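Long-range contacts in type III Pentaketide Synthase (Neurospora crassa, PDB 3EUO), which is a fungal type III polyketide synthase that forms pentaketides, probably acting as an acyltransferase in the manner of chalcone and stilbene synthases: residues G2-G7 / K220-D225; R90-E95 / A207-N212. All blocks are in the same frame, centred on the assembly; numbering follows the deposited sequence.

How the contacts relate
From the N terminus, the chain first lays down 2-7, which leads into strand 4-11. It then runs through helix 70-96, which supplies 90-95, and reaches strand 204-211, which supplies 207-212. Contact 2 closes this inner loop. Some eight residues later, 220-225 leads into strand 224-233 and pairs with 2-7. Contact 1 therefore closes the wider loop and encloses contact 2. The two meet directly: Ser4 O probably accepts a hydrogen bond from Ser211 N, and Gly7 O from Ile209 N. Strand 4-11 lies between strands 204-211 and 224-233. Contact 1 pairs strands edge to edge, whereas contact 2 seats a helix on the sheet.

Contact 1: residues G2-G7 / K220-D225; sequences GLSITG and KPAIYD
Ile5 O is gripped by two neighbouring backbone amides. Ile223 N approaches Ile5 O at 2.8 Å. Tyr224 N adds a weak bond to Ile5 O at 3.3 Å. With Ile223 and Tyr224 both facing Ile5, this is a classic beta bulge. In return, Ile5 N donates to Tyr224 O at 2.7 Å. Ile5 and Tyr224 form the antiparallel hydrogen-bonded pair, and Ser4 and Asp225 the non-hydrogen-bonded pair beside it.

Ile5 and Tyr224 share one face of the sheet. Their CB atoms stand 4.2 Å apart, and Ile5 CD1 meets the tyrosine ring obliquely. The ring carries its hydroxyl away to a hydrogen bond with Leu339 O. On the other face, Asp225 CG is turned beside its own backbone N (chi1 -62°). This brings Asp225 OD1 to 3.4 Å from Ser4 CB. The same OD1 has its main partner in Arg379, a salt bridge at the C terminus of the chain. Ala222 CB fits against Ser4 CB at 3.7 Å and also touches Thr6 CG2.

A water bridges Thr6 and the loop before strand 224-233: it donates to Thr6 O at 2.7 Å and weakly to Pro221 O. Beyond Ser4, Asp225 CA lies 3.5 Å from Leu3 O, a bent CA-H...O contact.

The pairing joins strand 4-11 to strand 224-233. In a thiolase-like fold these are probably the first strands of the two related halves. The chemistry is mainly backbone bonding. The bulge lets Ile5 O take one short and one weak bond, so the extra residue is absorbed without breaking the backbone pairing at Ile5.

Contact 2: residues R90-E95 / A207-N212; sequences RKAMAE and AVILSN
Ala92 points its methyl group from the helix at the strand, and Ala207 and Ile209 point back at it. Ala92 CB rests between the two. It stands 4.2 Å from Ala207 CB and 4.1 Å from Ile209 CG1. It also lies over the strand backbone, 3.8 Å from Ala207 O, and reaches the CA of Val208. The small side chain lets the helix come close: the axes of helix 90-95 and strand 207-211 approach to 7.2 Å, with their directions 37° apart.

Ile209 covers the next part of the helix. Its CG1 is anti to the carbonyl carbon (chi1 -58°) and lies against the backbone of Ala92, 3.7 Å from Ala92 O. The chain then bends at chi2 (-60°), so that CD1 turns toward Met93. Ile209 CD1 touches Met93 CG at 3.9 Å. The two chains lie at a slant to each other, touching only through these carbons. Met93 meets the isoleucine with its near part only. Its sulfur and terminal methyl continue away from the strand, and the side chain packs on Ile103 and Leu129. The contact is wholly apolar apart from the backbone carbonyls it touches, and all five touching residues are buried.

The arrangement is the packing of an outer helix on a mixed sheet, as in the thiolase-like fold. Ala207 and Ile209 face helix 70-96. Val208 and Leu210 face the other way, onto helix 145-162, so strand 204-211 lies between two helical layers. Within the sheet it runs between strand 168-175 and strand 4-11. A turn further along the helix, Glu95 ties this layer to the neighbouring strand by bonding Leu8 N, and it forms a salt bridge with Arg343.

Contact 1: residues G2-G7 / K220-D225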
loop_
_atom_site.group_PDB
_atom_site.type_symbol
_atom_site.label_atom_id
_atom_site.label_comp_id
_atom_site.label_asym_id
_atom_site.label_seq_id
_atom_site.Cartn_x
_atom_site.Cartn_y
_atom_site.Cartn_z
ATOM N N GLY A 2 24.903 0.828 -7.516
ATOM C CA GLY A 2 24.514 0.325 -8.838
ATOM C C GLY A 2 23.049 0.530 -9.187
ATOM O O GLY A 2 22.474 -0.249 -9.954
ATOM N N LEU A 3 22.449 1.580 -8.629
ATOM C CA LEU A 3 21.037 1.884 -8.862
ATOM C C LEU A 3 20.925 3.027 -9.855
ATOM O O LEU A 3 21.519 4.094 -9.645
ATOM C CB LEU A 3 20.341 2.264 -7.550
ATOM C CG LEU A 3 20.352 1.224 -6.432
ATOM C CD1 LEU A 3 19.827 1.811 -5.136
ATOM C CD2 LEU A 3 19.550 -0.016 -6.838
ATOM N N SER A 4 20.175 2.810 -10.932
ATOM C CA SER A 4 20.022 3.831 -11.956
ATOM C C SER A 4 18.601 3.876 -12.502
ATOM O O SER A 4 17.940 2.836 -12.636
ATOM C CB SER A 4 21.024 3.620 -13.095
ATOM O OG SER A 4 20.718 2.448 -13.833
ATOM N N ILE A 5 18.147 5.091 -12.805
ATOM C CA ILE A 5 16.875 5.309 -13.496
ATOM C C ILE A 5 17.160 5.262 -14.990
ATOM O O ILE A 5 17.840 6.136 -15.525
ATOM C CB ILE A 5 16.228 6.662 -13.092
ATOM C CG1 ILE A 5 15.826 6.646 -11.607
ATOM C CG2 ILE A 5 15.019 6.976 -13.985
ATOM C CD1 ILE A 5 15.390 8.019 -11.040
ATOM N N THR A 6 16.643 4.231 -15.652
ATOM C CA THR A 6 16.980 3.962 -17.055
ATOM C C THR A 6 15.887 4.393 -18.033
ATOM O O THR A 6 16.100 4.414 -19.249
ATOM C CB THR A 6 17.321 2.492 -17.279
ATOM O OG1 THR A 6 16.258 1.681 -16.775
ATOM C CG2 THR A 6 18.613 2.125 -16.563
ATOM N N GLY A 7 14.722 4.744 -17.501
ATOM C CA GLY A 7 13.656 5.314 -18.321
ATOM C C GLY A 7 12.675 6.086 -17.465
ATOM O O GLY A 7 12.534 5.805 -16.275
ATOM N N LYS A 220 26.143 0.679 -20.273
ATOM C CA LYS A 220 24.698 0.830 -20.453
ATOM C C LYS A 220 24.255 2.244 -20.075
ATOM O O LYS A 220 24.606 2.732 -19.000
ATOM C CB LYS A 220 23.939 -0.202 -19.605
ATOM C CG LYS A 220 22.448 -0.339 -19.930
ATOM C CD LYS A 220 22.229 -1.113 -21.229
ATOM C CE LYS A 220 20.750 -1.396 -21.472
ATOM N NZ LYS A 220 20.501 -1.921 -22.847
ATOM N N PRO A 221 23.480 2.904 -20.955
ATOM C CA PRO A 221 23.013 4.260 -20.675
ATOM C C PRO A 221 21.999 4.290 -19.533
ATOM O O PRO A 221 21.295 3.305 -19.291
ATOM C CB PRO A 221 22.335 4.685 -21.985
ATOM C CG PRO A 221 22.766 3.688 -23.008
ATOM C CD PRO A 221 22.996 2.425 -22.261
ATOM N N ALA A 222 21.958 5.411 -18.826
ATOM C CA ALA A 222 20.931 5.670 -17.829
ATOM C C ALA A 222 20.687 7.168 -17.823
ATOM O O ALA A 222 21.494 7.932 -18.356
ATOM C CB ALA A 222 21.370 5.191 -16.460
ATOM N N ILE A 223 19.565 7.587 -17.247
ATOM C CA ILE A 223 19.239 9.006 -17.175
ATOM C C ILE A 223 19.785 9.593 -15.876
ATOM O O ILE A 223 20.465 10.619 -15.889
ATOM C CB ILE A 223 17.719 9.272 -17.326
ATOM C CG1 ILE A 223 17.220 8.783 -18.684
ATOM C CG2 ILE A 223 17.424 10.750 -17.243
ATOM C CD1 ILE A 223 16.570 7.465 -18.642
ATOM N N TYR A 224 19.494 8.923 -14.761
ATOM C CA TYR A 224 19.995 9.324 -13.451
ATOM C C TYR A 224 20.529 8.100 -12.737
ATOM O O TYR A 224 20.000 7.003 -12.918
ATOM C CB TYR A 224 18.878 9.903 -12.576
ATOM C CG TYR A 224 18.162 11.122 -13.111
ATOM C CD1 TYR A 224 18.734 12.396 -13.009
ATOM C CD2 TYR A 224 16.896 11.013 -13.679
ATOM C CE1 TYR A 224 18.071 13.526 -13.486
ATOM C CE2 TYR A 224 16.218 12.143 -14.155
ATOM C CZ TYR A 224 16.815 13.393 -14.052
ATOM O OH TYR A 224 16.145 14.506 -14.522
ATOM N N ASP A 225 21.572 8.287 -11.934
ATOM C CA ASP A 225 21.972 7.289 -10.943
ATOM C C ASP A 225 21.395 7.698 -9.587
ATOM O O ASP A 225 21.431 8.874 -9.226
ATOM C CB ASP A 225 23.493 7.193 -10.853
ATOM C CG ASP A 225 24.131 6.745 -12.151
ATOM O OD1 ASP A 225 23.735 5.684 -12.680
ATOM O OD2 ASP A 225 25.031 7.452 -12.643
HETATM O O HOH W 1 24.624 3.911 -10.127
HETATM O O HOH W 2 18.514 4.556 -20.367
#

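Contact 2: residues R90-E95 / A207-N212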
loop_
_atom_site.group_PDB
_atom_site.type_symbol
_atom_site.label_atom_id
_atom_site.label_comp_id
_atom_site.label_asym_id
_atom_site.label_seq_id
_atom_site.Cartn_x
_atom_site.Cartn_y
_atom_site.Cartn_z
ATOM N N ARG A 90 4.518 2.360 -20.290
ATOM C CA ARG A 90 5.002 1.957 -21.611
ATOM C C ARG A 90 6.188 2.805 -22.065
ATOM O O ARG A 90 7.160 2.280 -22.603
ATOM C CB ARG A 90 3.892 2.047 -22.659
ATOM C CG ARG A 90 2.889 0.907 -22.621
ATOM C CD ARG A 90 1.986 0.916 -23.874
ATOM N NE ARG A 90 0.839 0.014 -23.739
ATOM C CZ ARG A 90 0.891 -1.313 -23.874
ATOM N NH1 ARG A 90 2.040 -1.925 -24.154
ATOM N NH2 ARG A 90 -0.217 -2.033 -23.727
ATOM N N LYS A 91 6.091 4.115 -21.859
ATOM C CA LYS A 91 7.129 5.039 -22.317
ATOM C C LYS A 91 8.404 4.910 -21.497
ATOM O O LYS A 91 9.509 4.996 -22.036
ATOM C CB LYS A 91 6.614 6.479 -22.318
ATOM C CG LYS A 91 5.534 6.718 -23.378
ATOM C CD LYS A 91 5.193 8.192 -23.559
ATOM C CE LYS A 91 4.289 8.718 -22.470
ATOM N NZ LYS A 91 3.809 10.115 -22.783
ATOM N N ALA A 92 8.244 4.703 -20.192
ATOM C CA ALA A 92 9.383 4.460 -19.312
ATOM C C ALA A 92 10.110 3.185 -19.732
ATOM O O ALA A 92 11.328 3.184 -19.863
ATOM C CB ALA A 92 8.933 4.379 -17.857
ATOM N N MET A 93 9.352 2.114 -19.965
ATOM C CA MET A 93 9.923 0.836 -20.417
ATOM C C MET A 93 10.602 0.984 -21.779
ATOM O O MET A 93 11.681 0.435 -22.000
ATOM C CB MET A 93 8.857 -0.268 -20.453
ATOM C CG MET A 93 8.305 -0.664 -19.073
ATOM S SD MET A 93 6.878 -1.810 -19.178
ATOM C CE MET A 93 7.700 -3.280 -19.785
ATOM N N ALA A 94 9.973 1.734 -22.680
ATOM C CA ALA A 94 10.519 1.962 -24.024
ATOM C C ALA A 94 11.866 2.671 -23.980
ATOM O O ALA A 94 12.801 2.288 -24.690
ATOM C CB ALA A 94 9.522 2.745 -24.883
ATOM N N GLU A 95 11.974 3.697 -23.138
ATOM C CA GLU A 95 13.231 4.419 -22.988
ATOM C C GLU A 95 14.309 3.514 -22.393
ATOM O O GLU A 95 15.478 3.614 -22.766
ATOM C CB GLU A 95 13.058 5.673 -22.133
ATOM C CG GLU A 95 14.370 6.439 -21.915
ATOM C CD GLU A 95 14.173 7.834 -21.360
ATOM O OE1 GLU A 95 13.314 8.019 -20.469
ATOM O OE2 GLU A 95 14.902 8.750 -21.806
ATOM N N ALA A 207 5.931 7.411 -14.439
ATOM C CA ALA A 207 6.643 6.182 -14.111
ATOM C C ALA A 207 8.128 6.314 -14.381
ATOM O O ALA A 207 8.545 7.095 -15.238
ATOM C CB ALA A 207 6.063 5.009 -14.899
ATOM N N VAL A 208 8.917 5.567 -13.614
ATOM C CA VAL A 208 10.331 5.379 -13.907
ATOM C C VAL A 208 10.669 3.893 -13.845
ATOM O O VAL A 208 9.967 3.106 -13.204
ATOM C CB VAL A 208 11.284 6.184 -12.968
ATOM C CG1 VAL A 208 10.967 7.687 -13.021
ATOM C CG2 VAL A 208 11.235 5.663 -11.529
ATOM N N ILE A 209 11.738 3.516 -14.539
ATOM C CA ILE A 209 12.331 2.204 -14.359
ATOM C C ILE A 209 13.568 2.376 -13.497
ATOM O O ILE A 209 14.448 3.175 -13.833
ATOM C CB ILE A 209 12.747 1.562 -15.700
ATOM C CG1 ILE A 209 11.531 1.439 -16.637
ATOM C CG2 ILE A 209 13.445 0.228 -15.433
ATOM C CD1 ILE A 209 10.377 0.580 -16.071
ATOM N N LEU A 210 13.605 1.673 -12.366
ATOM C CA LEU A 210 14.812 1.623 -11.539
ATOM C C LEU A 210 15.467 0.265 -11.708
ATOM O O LEU A 210 14.840 -0.772 -11.451
ATOM C CB LEU A 210 14.509 1.873 -10.059
ATOM C CG LEU A 210 15.731 2.109 -9.155
ATOM C CD1 LEU A 210 16.435 3.440 -9.485
ATOM C CD2 LEU A 210 15.334 2.077 -7.683
ATOM N N SER A 211 16.724 0.280 -12.143
ATOM C CA SER A 211 17.499 -0.941 -12.343
ATOM C C SER A 211 18.605 -1.057 -11.304
ATOM O O SER A 211 19.149 -0.041 -10.863
ATOM C CB SER A 211 18.126 -0.932 -13.744
ATOM O OG SER A 211 18.970 -2.062 -13.925
ATOM N N ASN A 212 18.958 -2.291 -10.938
ATOM C CA ASN A 212 20.115 -2.531 -10.069
ATOM C C ASN A 212 21.403 -2.848 -10.843
ATOM O O ASN A 212 22.406 -3.249 -10.250
ATOM C CB ASN A 212 19.824 -3.633 -9.040
ATOM C CG ASN A 212 19.817 -5.024 -9.651
ATOM O OD1 ASN A 212 19.826 -5.181 -10.876
ATOM N ND2 ASN A 212 19.799 -6.051 -8.792
#